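PDB 2IBP: citrate synthase from Pyrobaculum aerophilum, which probably catalyses the condensation of oxaloacetate with acetyl-CoA and water to citrate and CoA, a step of the tricarboxylic acid cycle. Local coordinates for residues R78-E81 / D82-N85; I131-S135 / V136-K140; R91-H94 / P95-E99; I351-Y355 / M356-Y360. One frame throughout, in Å; residues are numbered along the deposited sequence.

Interaction 1: R78-E81 / D82-N85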
loop_
_atom_site.group_PDB
_atom_site.type_symbol
_atom_site.label_atom_id
_atom_site.label_comp_id
_atom_site.label_asym_id
_atom_site.label_seq_id
_atom_site.Cartn_x
_atom_site.Cartn_y
_atom_site.Cartn_z
ATOM N N ARG A 78 -31.760 0.352 17.814
ATOM C CA ARG A 78 -31.001 1.395 18.479
ATOM C C ARG A 78 -29.589 1.516 17.922
ATOM O O ARG A 78 -29.094 2.615 17.698
ATOM C CB ARG A 78 -30.975 1.178 19.994
ATOM C CG ARG A 78 -30.180 2.236 20.753
ATOM C CD ARG A 78 -30.678 2.409 22.189
ATOM N NE ARG A 78 -30.682 1.169 22.967
ATOM C CZ ARG A 78 -29.694 0.767 23.767
ATOM N NH1 ARG A 78 -28.585 1.491 23.896
ATOM N NH2 ARG A 78 -29.812 -0.374 24.437
ATOM N N GLU A 79 -28.949 0.373 17.715
ATOM C CA GLU A 79 -27.586 0.343 17.194
ATOM C C GLU A 79 -27.512 0.963 15.813
ATOM O O GLU A 79 -26.606 1.752 15.527
ATOM C CB GLU A 79 -27.085 -1.089 17.129
ATOM C CG GLU A 79 -26.701 -1.620 18.497
ATOM C CD GLU A 79 -26.406 -3.091 18.488
ATOM O OE1 GLU A 79 -26.889 -3.800 17.582
ATOM O OE2 GLU A 79 -25.722 -3.550 19.430
ATOM N N LEU A 80 -28.512 0.674 14.993
ATOM C CA LEU A 80 -28.512 1.205 13.632
ATOM C C LEU A 80 -28.731 2.707 13.647
ATOM O O LEU A 80 -28.014 3.447 12.983
ATOM C CB LEU A 80 -29.541 0.495 12.765
ATOM C CG LEU A 80 -29.505 0.912 11.292
ATOM C CD1 LEU A 80 -28.093 0.698 10.716
ATOM C CD2 LEU A 80 -30.546 0.157 10.500
ATOM N N GLU A 81 -29.697 3.164 14.448
ATOM C CA GLU A 81 -29.953 4.593 14.585
ATOM C C GLU A 81 -28.695 5.335 15.038
ATOM O O GLU A 81 -28.321 6.361 14.464
ATOM C CB GLU A 81 -31.092 4.842 15.580
ATOM C CG GLU A 81 -32.451 4.466 15.045
ATOM C CD GLU A 81 -33.547 4.541 16.099
ATOM O OE1 GLU A 81 -33.228 4.711 17.298
ATOM O OE2 GLU A 81 -34.729 4.385 15.724
ATOM N N ASP A 82 -28.040 4.822 16.076
ATOM C CA ASP A 82 -26.830 5.447 16.596
ATOM C C ASP A 82 -25.700 5.447 15.559
ATOM O O ASP A 82 -24.982 6.430 15.407
ATOM C CB ASP A 82 -26.375 4.773 17.886
ATOM C CG ASP A 82 -27.359 4.979 19.032
ATOM O OD1 ASP A 82 -28.260 5.841 18.901
ATOM O OD2 ASP A 82 -27.200 4.291 20.067
ATOM N N TYR A 83 -25.542 4.324 14.871
ATOM C CA TYR A 83 -24.519 4.178 13.825
ATOM C C TYR A 83 -24.763 5.185 12.691
ATOM O O TYR A 83 -23.833 5.879 12.228
ATOM C CB TYR A 83 -24.572 2.749 13.288
ATOM C CG TYR A 83 -23.645 2.469 12.127
ATOM C CD1 TYR A 83 -22.301 2.235 12.339
ATOM C CD2 TYR A 83 -24.153 2.242 10.860
ATOM C CE1 TYR A 83 -21.453 1.926 11.267
ATOM C CE2 TYR A 83 -23.326 1.951 9.789
ATOM C CZ TYR A 83 -21.985 1.778 10.002
ATOM O OH TYR A 83 -21.148 1.421 8.951
ATOM N N ILE A 84 -25.998 5.231 12.220
ATOM C CA ILE A 84 -26.353 6.158 11.151
ATOM C C ILE A 84 -26.028 7.584 11.563
ATOM O O ILE A 84 -25.428 8.337 10.798
ATOM C CB ILE A 84 -27.818 5.988 10.743
ATOM C CG1 ILE A 84 -27.973 4.674 9.954
ATOM C CG2 ILE A 84 -28.296 7.186 9.965
ATOM C CD1 ILE A 84 -29.387 4.349 9.552
ATOM N N ASN A 85 -26.344 7.944 12.808
ATOM C CA ASN A 85 -26.034 9.286 13.289
ATOM C C ASN A 85 -24.540 9.566 13.392
ATOM O O ASN A 85 -24.097 10.652 13.065
ATOM C CB ASN A 85 -26.696 9.532 14.629
ATOM C CG ASN A 85 -28.144 9.952 14.488
ATOM O OD1 ASN A 85 -28.541 10.508 13.464
ATOM N ND2 ASN A 85 -28.927 9.751 15.544
#

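Interaction 2: I131-S135 / V136-K140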
loop_
_atom_site.group_PDB
_atom_site.type_symbol
_atom_site.label_atom_id
_atom_site.label_comp_id
_atom_site.label_asym_id
_atom_site.label_seq_id
_atom_site.Cartn_x
_atom_site.Cartn_y
_atom_site.Cartn_z
ATOM N N ILE A 131 -2.559 5.440 17.134
ATOM C CA ILE A 131 -1.159 5.359 16.735
ATOM C C ILE A 131 -0.278 5.355 17.994
ATOM O O ILE A 131 0.588 4.491 18.134
ATOM C CB ILE A 131 -0.792 6.509 15.789
ATOM C CG1 ILE A 131 -1.474 6.295 14.430
ATOM C CG2 ILE A 131 0.712 6.626 15.629
ATOM C CD1 ILE A 131 -1.468 7.550 13.553
ATOM N N GLU A 132 -0.575 6.226 18.957
ATOM C CA GLU A 132 0.202 6.276 20.198
ATOM C C GLU A 132 0.159 4.923 20.903
ATOM O O GLU A 132 1.182 4.406 21.358
ATOM C CB GLU A 132 -0.341 7.359 21.142
ATOM C CG GLU A 132 -0.089 8.786 20.672
ATOM C CD GLU A 132 -0.715 9.847 21.580
ATOM O OE1 GLU A 132 -1.735 9.568 22.251
ATOM O OE2 GLU A 132 -0.200 10.985 21.588
ATOM N N ALA A 133 -1.035 4.351 21.007
ATOM C CA ALA A 133 -1.199 3.064 21.687
ATOM C C ALA A 133 -0.431 1.943 20.986
ATOM O O ALA A 133 0.317 1.188 21.606
ATOM C CB ALA A 133 -2.680 2.705 21.810
ATOM N N LEU A 134 -0.582 1.852 19.668
ATOM C CA LEU A 134 0.088 0.783 18.932
ATOM C C LEU A 134 1.614 0.942 18.950
ATOM O O LEU A 134 2.341 -0.042 18.829
ATOM C CB LEU A 134 -0.433 0.707 17.500
ATOM C CG LEU A 134 -1.901 0.291 17.389
ATOM C CD1 LEU A 134 -2.342 0.313 15.918
ATOM C CD2 LEU A 134 -2.134 -1.067 18.010
ATOM N N SER A 135 2.089 2.171 19.127
ATOM C CA SER A 135 3.534 2.431 19.155
ATOM C C SER A 135 4.178 1.725 20.351
ATOM O O SER A 135 5.362 1.402 20.318
ATOM C CB SER A 135 3.834 3.931 19.216
ATOM O OG SER A 135 3.562 4.475 20.497
ATOM N N VAL A 136 3.388 1.490 21.396
ATOM C CA VAL A 136 3.876 0.789 22.593
ATOM C C VAL A 136 3.264 -0.610 22.715
ATOM O O VAL A 136 3.310 -1.237 23.781
ATOM C CB VAL A 136 3.658 1.618 23.885
ATOM C CG1 VAL A 136 4.379 2.974 23.784
ATOM C CG2 VAL A 136 2.181 1.827 24.168
ATOM N N GLY A 137 2.701 -1.099 21.611
ATOM C CA GLY A 137 2.153 -2.438 21.528
ATOM C C GLY A 137 0.863 -2.685 22.277
ATOM O O GLY A 137 0.516 -3.845 22.560
ATOM N N ARG A 138 0.116 -1.620 22.548
ATOM C CA ARG A 138 -1.122 -1.753 23.292
ATOM C C ARG A 138 -2.327 -1.781 22.356
ATOM O O ARG A 138 -2.593 -0.796 21.678
ATOM C CB ARG A 138 -1.292 -0.618 24.295
ATOM C CG ARG A 138 -2.512 -0.791 25.178
ATOM C CD ARG A 138 -2.607 0.271 26.253
ATOM N NE ARG A 138 -2.819 1.621 25.737
ATOM C CZ ARG A 138 -1.886 2.567 25.644
ATOM N NH1 ARG A 138 -0.648 2.347 26.070
ATOM N NH2 ARG A 138 -2.204 3.762 25.165
ATOM N N TYR A 139 -3.063 -2.885 22.376
ATOM C CA TYR A 139 -4.280 -3.003 21.591
ATOM C C TYR A 139 -5.291 -3.823 22.380
ATOM O O TYR A 139 -5.448 -5.024 22.176
ATOM C CB TYR A 139 -3.994 -3.615 20.224
ATOM C CG TYR A 139 -5.176 -3.568 19.294
ATOM C CD1 TYR A 139 -5.632 -2.354 18.788
ATOM C CD2 TYR A 139 -5.783 -4.734 18.856
ATOM C CE1 TYR A 139 -6.709 -2.315 17.903
ATOM C CE2 TYR A 139 -6.860 -4.697 17.991
ATOM C CZ TYR A 139 -7.290 -3.494 17.498
ATOM O OH TYR A 139 -8.369 -3.475 16.643
ATOM N N LYS A 140 -5.971 -3.131 23.282
ATOM C CA LYS A 140 -6.968 -3.728 24.145
ATOM C C LYS A 140 -8.330 -3.078 23.882
ATOM O O LYS A 140 -8.539 -2.471 22.834
ATOM C CB LYS A 140 -6.528 -3.551 25.602
ATOM C CG LYS A 140 -5.190 -4.212 25.957
ATOM C CD LYS A 140 -5.333 -5.701 26.276
ATOM C CE LYS A 140 -5.430 -6.591 25.049
ATOM N NZ LYS A 140 -4.143 -6.654 24.303
#

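Interaction 3: R91-H94 / P95-E99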
loop_
_atom_site.group_PDB
_atom_site.type_symbol
_atom_site.label_atom_id
_atom_site.label_comp_id
_atom_site.label_asym_id
_atom_site.label_seq_id
_atom_site.Cartn_x
_atom_site.Cartn_y
_atom_site.Cartn_z
ATOM N N ARG A 91 -19.281 12.373 8.062
ATOM C CA ARG A 91 -19.174 12.630 6.623
ATOM C C ARG A 91 -18.282 13.793 6.247
ATOM O O ARG A 91 -17.591 13.741 5.227
ATOM C CB ARG A 91 -20.549 12.876 6.009
ATOM C CG ARG A 91 -21.436 11.693 6.031
ATOM C CD ARG A 91 -22.788 12.085 5.501
ATOM N NE ARG A 91 -23.705 10.959 5.498
ATOM C CZ ARG A 91 -25.005 11.059 5.237
ATOM N NH1 ARG A 91 -25.556 12.248 5.050
ATOM N NH2 ARG A 91 -25.755 9.980 5.224
ATOM N N GLU A 92 -18.335 14.878 7.002
ATOM C CA GLU A 92 -17.583 16.075 6.642
ATOM C C GLU A 92 -16.093 15.852 6.835
ATOM O O GLU A 92 -15.684 15.095 7.719
ATOM C CB GLU A 92 -18.044 17.280 7.453
ATOM C CG GLU A 92 -17.404 18.600 7.063
ATOM C CD GLU A 92 -17.600 18.988 5.604
ATOM O OE1 GLU A 92 -18.490 19.818 5.325
ATOM O OE2 GLU A 92 -16.904 18.435 4.728
ATOM N N LEU A 93 -15.305 16.470 5.964
ATOM C CA LEU A 93 -13.873 16.326 6.005
ATOM C C LEU A 93 -13.244 17.493 6.742
ATOM O O LEU A 93 -13.806 18.590 6.827
ATOM C CB LEU A 93 -13.318 16.261 4.576
ATOM C CG LEU A 93 -13.920 15.171 3.703
ATOM C CD1 LEU A 93 -13.416 15.314 2.244
ATOM C CD2 LEU A 93 -13.633 13.787 4.285
ATOM N N HIS A 94 -12.032 17.248 7.233
ATOM C CA HIS A 94 -11.218 18.263 7.888
ATOM C C HIS A 94 -10.820 19.305 6.837
ATOM O O HIS A 94 -10.567 18.961 5.669
ATOM C CB HIS A 94 -9.957 17.601 8.448
ATOM C CG HIS A 94 -9.130 18.497 9.319
ATOM N ND1 HIS A 94 -8.292 19.467 8.811
ATOM C CD2 HIS A 94 -8.982 18.538 10.666
ATOM C CE1 HIS A 94 -7.694 20.095 9.810
ATOM N NE2 HIS A 94 -8.097 19.552 10.948
ATOM N N PRO A 95 -10.786 20.587 7.211
ATOM C CA PRO A 95 -10.414 21.581 6.216
ATOM C C PRO A 95 -9.102 21.286 5.473
ATOM O O PRO A 95 -8.994 21.583 4.291
ATOM C CB PRO A 95 -10.318 22.873 7.037
ATOM C CG PRO A 95 -11.257 22.668 8.154
ATOM C CD PRO A 95 -11.175 21.209 8.491
ATOM N N ALA A 96 -8.112 20.709 6.153
ATOM C CA ALA A 96 -6.835 20.398 5.516
ATOM C C ALA A 96 -7.041 19.383 4.407
ATOM O O ALA A 96 -6.437 19.477 3.336
ATOM C CB ALA A 96 -5.831 19.864 6.530
ATOM N N THR A 97 -7.930 18.427 4.657
ATOM C CA THR A 97 -8.252 17.402 3.668
ATOM C C THR A 97 -8.893 18.037 2.434
ATOM O O THR A 97 -8.535 17.721 1.310
ATOM C CB THR A 97 -9.210 16.379 4.269
ATOM O OG1 THR A 97 -8.618 15.843 5.461
ATOM C CG2 THR A 97 -9.531 15.263 3.280
ATOM N N VAL A 98 -9.814 18.966 2.652
ATOM C CA VAL A 98 -10.484 19.656 1.555
ATOM C C VAL A 98 -9.468 20.439 0.726
ATOM O O VAL A 98 -9.513 20.398 -0.506
ATOM C CB VAL A 98 -11.599 20.578 2.078
ATOM C CG1 VAL A 98 -12.249 21.331 0.923
ATOM C CG2 VAL A 98 -12.621 19.747 2.820
ATOM N N GLU A 99 -8.485 21.051 1.389
ATOM C CA GLU A 99 -7.447 21.770 0.647
ATOM C C GLU A 99 -6.586 20.801 -0.150
ATOM O O GLU A 99 -6.166 21.116 -1.261
ATOM C CB GLU A 99 -6.609 22.649 1.561
ATOM C CG GLU A 99 -7.436 23.763 2.189
ATOM C CD GLU A 99 -8.188 24.597 1.150
ATOM O OE1 GLU A 99 -7.546 25.070 0.185
ATOM O OE2 GLU A 99 -9.422 24.772 1.291
#

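Interaction 4: I351-Y355 / M356-Y360. With ACT (acetate ion), chain C.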
loop_
_atom_site.group_PDB
_atom_site.type_symbol
_atom_site.label_atom_id
_atom_site.label_comp_id
_atom_site.label_asym_id
_atom_site.label_seq_id
_atom_site.Cartn_x
_atom_site.Cartn_y
_atom_site.Cartn_z
ATOM N N ILE A 351 -23.428 0.964 -16.691
ATOM C CA ILE A 351 -24.534 1.526 -17.468
ATOM C C ILE A 351 -25.306 2.606 -16.718
ATOM O O ILE A 351 -25.440 3.743 -17.185
ATOM C CB ILE A 351 -25.466 0.422 -17.956
ATOM C CG1 ILE A 351 -24.705 -0.517 -18.918
ATOM C CG2 ILE A 351 -26.712 1.039 -18.608
ATOM C CD1 ILE A 351 -25.483 -1.745 -19.341
ATOM N N ALA A 352 -25.752 2.286 -15.511
ATOM C CA ALA A 352 -26.480 3.251 -14.716
ATOM C C ALA A 352 -25.607 4.455 -14.395
ATOM O O ALA A 352 -26.045 5.591 -14.564
ATOM C CB ALA A 352 -27.004 2.600 -13.443
ATOM N N PHE A 353 -24.344 4.218 -14.007
ATOM C CA PHE A 353 -23.447 5.329 -13.670
ATOM C C PHE A 353 -23.331 6.271 -14.857
ATOM O O PHE A 353 -23.389 7.486 -14.717
ATOM C CB PHE A 353 -22.020 4.881 -13.345
ATOM C CG PHE A 353 -21.854 4.119 -12.056
ATOM C CD1 PHE A 353 -22.728 4.262 -11.006
ATOM C CD2 PHE A 353 -20.696 3.383 -11.855
ATOM C CE1 PHE A 353 -22.515 3.560 -9.812
ATOM C CE2 PHE A 353 -20.464 2.713 -10.668
ATOM C CZ PHE A 353 -21.356 2.833 -9.642
ATOM N N TYR A 354 -23.113 5.688 -16.031
ATOM C CA TYR A 354 -22.967 6.473 -17.246
ATOM C C TYR A 354 -24.203 7.358 -17.437
ATOM O O TYR A 354 -24.093 8.552 -17.681
ATOM C CB TYR A 354 -22.761 5.549 -18.453
ATOM C CG TYR A 354 -22.671 6.279 -19.777
ATOM C CD1 TYR A 354 -21.450 6.652 -20.312
ATOM C CD2 TYR A 354 -23.820 6.540 -20.510
ATOM C CE1 TYR A 354 -21.381 7.327 -21.507
ATOM C CE2 TYR A 354 -23.757 7.172 -21.721
ATOM C CZ TYR A 354 -22.548 7.570 -22.208
ATOM O OH TYR A 354 -22.521 8.222 -23.422
ATOM N N TYR A 355 -25.381 6.757 -17.328
ATOM C CA TYR A 355 -26.618 7.492 -17.533
ATOM C C TYR A 355 -26.892 8.530 -16.439
ATOM O O TYR A 355 -27.537 9.563 -16.701
ATOM C CB TYR A 355 -27.790 6.536 -17.700
ATOM C CG TYR A 355 -27.839 5.812 -19.032
ATOM C CD1 TYR A 355 -27.556 6.483 -20.205
ATOM C CD2 TYR A 355 -28.357 4.526 -19.129
ATOM C CE1 TYR A 355 -27.660 5.856 -21.447
ATOM C CE2 TYR A 355 -28.510 3.895 -20.376
ATOM C CZ TYR A 355 -28.156 4.570 -21.525
ATOM O OH TYR A 355 -28.307 3.968 -22.753
ATOM N N MET A 356 -26.399 8.257 -15.231
ATOM C CA MET A 356 -26.515 9.187 -14.110
ATOM C C MET A 356 -25.596 10.403 -14.247
ATOM O O MET A 356 -25.683 11.347 -13.458
ATOM C CB MET A 356 -26.202 8.485 -12.793
ATOM C CG MET A 356 -27.201 7.434 -12.389
ATOM S SD MET A 356 -26.589 6.679 -10.877
ATOM C CE MET A 356 -27.738 5.328 -10.647
ATOM N N GLY A 357 -24.698 10.378 -15.221
ATOM C CA GLY A 357 -23.790 11.497 -15.453
ATOM C C GLY A 357 -22.510 11.394 -14.651
ATOM O O GLY A 357 -21.777 12.365 -14.506
ATOM N N ILE A 358 -22.235 10.209 -14.121
ATOM C CA ILE A 358 -20.999 10.005 -13.368
ATOM C C ILE A 358 -19.907 9.747 -14.393
ATOM O O ILE A 358 -20.026 8.832 -15.223
ATOM C CB ILE A 358 -21.105 8.801 -12.439
ATOM C CG1 ILE A 358 -22.197 9.065 -11.380
ATOM C CG2 ILE A 358 -19.727 8.480 -11.818
ATOM C CD1 ILE A 358 -22.514 7.881 -10.508
ATOM N N PRO A 359 -18.876 10.610 -14.414
ATOM C CA PRO A 359 -17.798 10.392 -15.384
ATOM C C PRO A 359 -17.083 9.056 -15.160
ATOM O O PRO A 359 -16.983 8.573 -14.034
ATOM C CB PRO A 359 -16.859 11.583 -15.152
ATOM C CG PRO A 359 -17.682 12.584 -14.470
ATOM C CD PRO A 359 -18.641 11.809 -13.607
ATOM N N TYR A 360 -16.529 8.494 -16.223
ATOM C CA TYR A 360 -15.865 7.203 -16.137
ATOM C C TYR A 360 -14.801 7.149 -15.048
ATOM O O TYR A 360 -14.641 6.116 -14.377
ATOM C CB TYR A 360 -15.144 6.890 -17.444
ATOM C CG TYR A 360 -16.043 6.637 -18.621
ATOM C CD1 TYR A 360 -16.969 5.606 -18.590
ATOM C CD2 TYR A 360 -15.842 7.303 -19.815
ATOM C CE1 TYR A 360 -17.742 5.303 -19.702
ATOM C CE2 TYR A 360 -16.615 7.012 -20.934
ATOM C CZ TYR A 360 -17.554 6.009 -20.872
ATOM O OH TYR A 360 -18.338 5.719 -21.978
HETATM C C ACT C . -17.721 10.046 -19.402
HETATM O O ACT C . -16.799 10.180 -18.556
HETATM O OXT ACT C . -17.548 10.615 -20.506
HETATM C CH3 ACT C . -18.958 9.238 -19.127
HETATM O O HOH W 1 -21.607 9.870 -17.389
#

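Interaction 1: R78-E81 / D82-N85
L80 and I84, one helical turn apart, make the closer of two apolar contacts. The two branched chains cross obliquely, with L80 CG 3.9 Å from I84 CD1 and the methyl L80 CD1 beside the same I84 tip. With CG of L80 anti to the backbone N, chi1 -175° brings the branched end of L80 beside I84. Its CD1 also approaches the ring of Y83, 4.2 Å from CD2, obliquely to the ring plane. Four backbone bonds of the i to i+4 kind join the segments: D82 N to R78 O, Y83 N to E79 O, I84 N to L80 O at 2.8 Å, and N85 N to E81 O at 3.0 Å. They belong to the regular alpha-helix 77-90, at the surface of the citrate synthase fold and away from its annotated sites. Its inner side meets helix 62-71, where Y83 hydrogen-bonds S66 and sets its ring edge-to-face with Y67, while L80 also packs on L406 of the second subunit. Among the charged residues, R78 and D82 lie side by side and point the same way. R78 touches with its aliphatic part, CG 3.7 Å from the carboxylate oxygen D82 OD2. The chain bends at chi3 (56°), yet R78 NH1 stays 4.9 Å from D82 OD2, with the guanidinium and carboxylate planes 67° apart and no salt bridge. E79 and E81 turn instead to bases outside the segments, E79 bridging to R73 and E81 to K77.

Interaction 2: I131-S135 / V136-K140
A133 O accepts two backbone N-H groups beyond the last helical turn, from R138 N at 3.0 Å and from V136 N at 3.1 Å. The donors reach the oxygen from opposite faces of its carbonyl plane. G137 N adds a third bond, 3.0 Å to L134 O, again from well above the carbonyl plane. The pair R138 N to A133 O and G137 N to L134 O makes a Schellman motif that closes helix 125-135, with G137 at the C-prime position in a left-handed conformation (phi 72°). S135 OG folds back on the same turn and donates a hydrogen bond to E132 O, its position between the backbone N and carbonyl carbon (chi1 74°) directing it there. Farther out, the R138 guanidinium lays one face over A133, its NH2 3.5 Å from A133 CB. The chain bends at chi3 to bring the group back over the helix end, and NE forms a salt bridge with E143 of helix 141-169. L134 and Y139 lie side by side, pointing the same way: the methyl L134 CD2 sits 3.8 Å from Y139 CD1, oblique to the ring. W383 flanks this pair, touching L134 and meeting the Y139 ring edge-to-face. The chemistry thus implies a helix end at which A133 O and L134 O are satisfied by N-H groups of the turning backbone, with the arginine bound to the following helix through its charge and resting on alanine through its flat face.

Interaction 3: R91-H94 / P95-E99
H94 turns one face of its imidazole to P95, whose CD lies 3.7 Å from the ring centroid in a CH-pi contact. The ring edge does the polar work: ND1 accepts from A96 N at 2.9 Å, with the donor 11° out of the ring plane and an N-H...N angle of 161°. CG of H94 stands anti to its own N (chi1 -172°), which carries ND1 over the first turn of the helix. H94 O receives V98 N at 3.1 Å and, weakly, T97 N. With an alanine here, A96 N would probably lose its capping acceptor and P95 CD the ring face it rests on. L93 presses its side chain against the same turn, CB 4.0 Å from V98 CG2 and CD1 4.0 Å from T97 CG2, its chain crossing T97 at about a right angle. Outside the segments, E120 of helix 109-123 accepts from both H94 N and T97 OG1, and the L93 side chain also packs on helix 141-169. This is the N-terminus of helix 95-103, with histidine as N-cap and proline at the first helical position, where its missing N-H costs no bond of the helix.

Interaction 4: I351-Y355 / M356-Y360
The rings of Y354 and Y360 meet at a slant, centroids 6.0 Å apart and planes at 39°, with the phenol oxygen Y360 OH 3.5 Å from Y354 CE1. The acetate, probably from the crystallisation liquor, lies against both rings: its methyl sits over the centre of one Y360 face, 3.6 Å above the plane, and meets Y354 obliquely. One carboxylate oxygen, ACT O, accepts from Y360 N at 2.9 Å in a nearly straight bond (167°). With a glycine in place of Y360 that backbone bond would probably remain, but the acetate methyl would lose the ring face over which it lies and Y354 the OH and ring atoms packed on it. I358 comes at F353 at a slant, the methyl I358 CD1 approaching F353 CD1 to 3.7 Å. The F353 ring also meets F363 edge-to-face. Between these pairs the backbone closes helix 349-356 with a Schellman motif: I358 N to F353 O and G357 N to Y354 O, with G357 at positive phi (89°), where a side chain would jam against the preceding carbonyl O. A water donates to Y354 O and I358 O, tying the helix end to the outgoing loop. M356 runs back along the helix, extended beyond CG, bringing its methyl CE 4.0 Å from A352 CB, while M356 N bonds A352 O at 2.8 Å. Y355 packs on Y309 and V310 of helix 297-313, and its hydroxyl is hydrogen-bonded to D315, beyond the end of that helix.

How the interactions relate
Along the chain the contacts come in the order 1, 3, 2, 4, and none touches another. Interactions 1 and 3 come nearest, about 6 Å between closest atoms, interaction 1 on helix 77-90, interaction 3 in the following loop and the start of helix 95-103. Interactions 2 and 4 both end helices and are farthest apart, centres 43 Å from each other on opposite sides of the chain's centre. Interaction 4 is the one near the predicted active site: the F353 side chain lies about 9 Å from that of D346, and the A352 side chain about 9 Å from that of D308, a magnesium-binding residue that holds no ion in this chain. The other three lie away from these sites.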